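Local coordinates for protein large component of pyocin AP41 (Pseudomonas aeruginosa, PDB 4UHQ) that probably acts as a bacteriocin endonuclease, this chain being the HNH-type DNase domain of the toxin, and holds a nickel ion in its metal site, at residues F94-V99 / L114-P119. Residues are numbered along the deposited sequence; the frame is centred on the assembly and turned at random.
With NI (nickel (II) ion), chain E.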
loop_
_atom_site.group_PDB
_atom_site.type_symbol
_atom_site.label_atom_id
_atom_site.label_comp_id
_atom_site.label_asym_id
_atom_site.label_seq_id
_atom_site.Cartn_x
_atom_site.Cartn_y
_atom_site.Cartn_z
ATOM N N PHE A 94 -1.406 -7.989 -0.306
ATOM C CA PHE A 94 -1.321 -6.702 0.368
ATOM C C PHE A 94 -1.999 -5.618 -0.474
ATOM O O PHE A 94 -1.881 -5.576 -1.707
ATOM C CB PHE A 94 0.159 -6.359 0.644
ATOM C CG PHE A 94 0.767 -7.190 1.730
ATOM C CD1 PHE A 94 0.664 -6.806 3.031
ATOM C CD2 PHE A 94 1.516 -8.313 1.410
ATOM C CE1 PHE A 94 1.235 -7.568 4.057
ATOM C CE2 PHE A 94 2.083 -9.072 2.424
ATOM C CZ PHE A 94 1.971 -8.690 3.717
ATOM N N GLU A 95 -2.730 -4.762 0.221
ATOM C CA GLU A 95 -3.536 -3.716 -0.396
ATOM C C GLU A 95 -3.057 -2.344 -0.011
ATOM O O GLU A 95 -2.542 -2.161 1.082
ATOM C CB GLU A 95 -5.033 -3.886 0.041
ATOM C CG GLU A 95 -5.600 -5.172 -0.609
ATOM C CD GLU A 95 -7.005 -5.509 -0.230
ATOM O OE1 GLU A 95 -7.561 -4.824 0.659
ATOM O OE2 GLU A 95 -7.540 -6.490 -0.807
ATOM N N ILE A 96 -3.239 -1.378 -0.911
ATOM C CA ILE A 96 -2.953 0.015 -0.622
ATOM C C ILE A 96 -4.276 0.674 -0.222
ATOM O O ILE A 96 -5.217 0.704 -1.031
ATOM C CB ILE A 96 -2.360 0.697 -1.851
ATOM C CG1 ILE A 96 -1.110 -0.029 -2.332
ATOM C CG2 ILE A 96 -2.024 2.170 -1.481
ATOM C CD1 ILE A 96 -0.657 0.463 -3.718
ATOM N N HIS A 97 -4.390 1.074 1.037
ATOM C CA HIS A 97 -5.624 1.697 1.534
ATOM C C HIS A 97 -5.452 3.205 1.650
ATOM O O HIS A 97 -4.398 3.724 2.049
ATOM C CB HIS A 97 -5.980 1.052 2.894
ATOM C CG HIS A 97 -6.868 1.865 3.807
ATOM N ND1 HIS A 97 -8.235 2.061 3.611
ATOM C CD2 HIS A 97 -6.580 2.442 5.003
ATOM C CE1 HIS A 97 -8.723 2.756 4.624
ATOM N NE2 HIS A 97 -7.737 3.005 5.481
ATOM N N HIS A 98 -6.503 3.913 1.252
ATOM C CA HIS A 98 -6.555 5.357 1.408
ATOM C C HIS A 98 -7.045 5.685 2.814
ATOM O O HIS A 98 -8.171 5.385 3.190
ATOM C CB HIS A 98 -7.486 5.960 0.331
ATOM C CG HIS A 98 -6.884 5.881 -1.040
ATOM N ND1 HIS A 98 -7.021 4.781 -1.868
ATOM C CD2 HIS A 98 -6.123 6.782 -1.709
ATOM C CE1 HIS A 98 -6.329 5.002 -2.988
ATOM N NE2 HIS A 98 -5.774 6.206 -2.913
ATOM N N VAL A 99 -6.158 6.286 3.604
ATOM C CA VAL A 99 -6.368 6.513 5.031
ATOM C C VAL A 99 -7.620 7.346 5.274
ATOM O O VAL A 99 -8.454 6.985 6.108
ATOM C CB VAL A 99 -5.141 7.204 5.638
ATOM C CG1 VAL A 99 -5.362 7.540 7.087
ATOM C CG2 VAL A 99 -3.918 6.269 5.558
ATOM N N LEU A 114 -1.731 7.196 2.027
ATOM C CA LEU A 114 -1.719 5.731 1.745
ATOM C C LEU A 114 -1.083 4.950 2.883
ATOM O O LEU A 114 -0.103 5.425 3.494
ATOM C CB LEU A 114 -0.918 5.401 0.478
ATOM C CG LEU A 114 -1.358 6.187 -0.728
ATOM C CD1 LEU A 114 -0.494 5.804 -1.928
ATOM C CD2 LEU A 114 -2.834 5.995 -1.053
ATOM N N VAL A 115 -1.643 3.776 3.149
ATOM C CA VAL A 115 -0.937 2.780 3.972
ATOM C C VAL A 115 -1.012 1.446 3.279
ATOM O O VAL A 115 -1.844 1.233 2.375
ATOM C CB VAL A 115 -1.529 2.654 5.392
ATOM C CG1 VAL A 115 -1.255 3.907 6.210
ATOM C CG2 VAL A 115 -3.072 2.354 5.318
ATOM N N ILE A 116 -0.143 0.508 3.687
ATOM C CA ILE A 116 -0.307 -0.877 3.249
ATOM C C ILE A 116 -0.952 -1.670 4.368
ATOM O O ILE A 116 -0.605 -1.489 5.542
ATOM C CB ILE A 116 1.026 -1.563 2.875
ATOM C CG1 ILE A 116 1.794 -0.754 1.829
ATOM C CG2 ILE A 116 0.762 -2.979 2.349
ATOM C CD1 ILE A 116 0.990 -0.402 0.546
ATOM N N VAL A 117 -1.956 -2.470 3.995
ATOM C CA VAL A 117 -2.737 -3.297 4.911
ATOM C C VAL A 117 -2.960 -4.654 4.287
ATOM O O VAL A 117 -2.910 -4.831 3.056
ATOM C CB VAL A 117 -4.108 -2.668 5.235
ATOM C CG1 VAL A 117 -3.947 -1.522 6.232
ATOM C CG2 VAL A 117 -4.773 -2.178 3.916
ATOM N N THR A 118 -3.186 -5.661 5.116
ATOM C CA THR A 118 -3.625 -6.953 4.566
ATOM C C THR A 118 -5.097 -6.855 4.157
ATOM O O THR A 118 -5.811 -5.953 4.608
ATOM C CB THR A 118 -3.491 -8.105 5.561
ATOM O OG1 THR A 118 -4.282 -7.798 6.718
ATOM C CG2 THR A 118 -2.074 -8.245 5.966
ATOM N N PRO A 119 -5.578 -7.770 3.333
ATOM C CA PRO A 119 -7.006 -7.709 2.994
ATOM C C PRO A 119 -7.899 -7.776 4.222
ATOM O O PRO A 119 -8.937 -7.034 4.300
ATOM C CB PRO A 119 -7.213 -8.928 2.108
ATOM C CG PRO A 119 -5.857 -9.120 1.445
ATOM C CD PRO A 119 -4.857 -8.767 2.507
HETATM NI NI NI E . -9.608 1.598 2.108
HETATM O O HOH W 1 -9.948 -6.075 1.849
HETATM O O HOH W 2 -10.085 3.700 2.195
#
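Glu95 and His97 pair with Val117 and Val115 through four backbone hydrogen bonds, which define strands 95-98 and 114-117 as an antiparallel hairpin. Glu95 N to Val117 O measures 2.8 Å and is nearly straight; His97 N to Val115 O, at 2.9 Å, is more bent. The strand directions differ by 139°, evidence of strong twist.

On one face, apolar packing dominates. Leu114 CD2 sits 3.8 Å from the centroid of the His98 ring and 30° off its normal, a CH-pi contact over the face. Ile96 divides its branches: CG1 meets Ile116 CD1 at 3.6 Å, whereas CG2 reaches Leu114. Helix 45-57 covers this side through Trp45, Phe48 and Phe52, and Leu108 O accepts a hydrogen bond from His98 NE2.

The other face carries the metal. With CG anti to the backbone N (chi1 158°), His97 directs ND1 to the nickel ion at 2.1 Å, and His122 and His126 of helix 119-132 bind the same ion. Val115 CG2 abuts the ring edge in plane, 3.5 Å from His97 CD2, while Val117 CG2 packs on His97 CB. The extended Glu95 chain crosses the Pro119 ring at a slant, OE2 lying 3.8 Å from Pro119 CB, and a water donates to both Glu95 OE1 and Pro119 O. The same OE1 is hydrogen-bonded to His122 ND1, making Glu95 a second-shell residue.

Together with the helix, the hairpin forms the beta-beta-alpha-metal motif of HNH nucleases. Backbone pairing and the contacts of Val115 and Val117 probably hold the His97 ring in place, and the Glu95 carboxylate probably orients His122, perhaps making it a stronger donor to nickel.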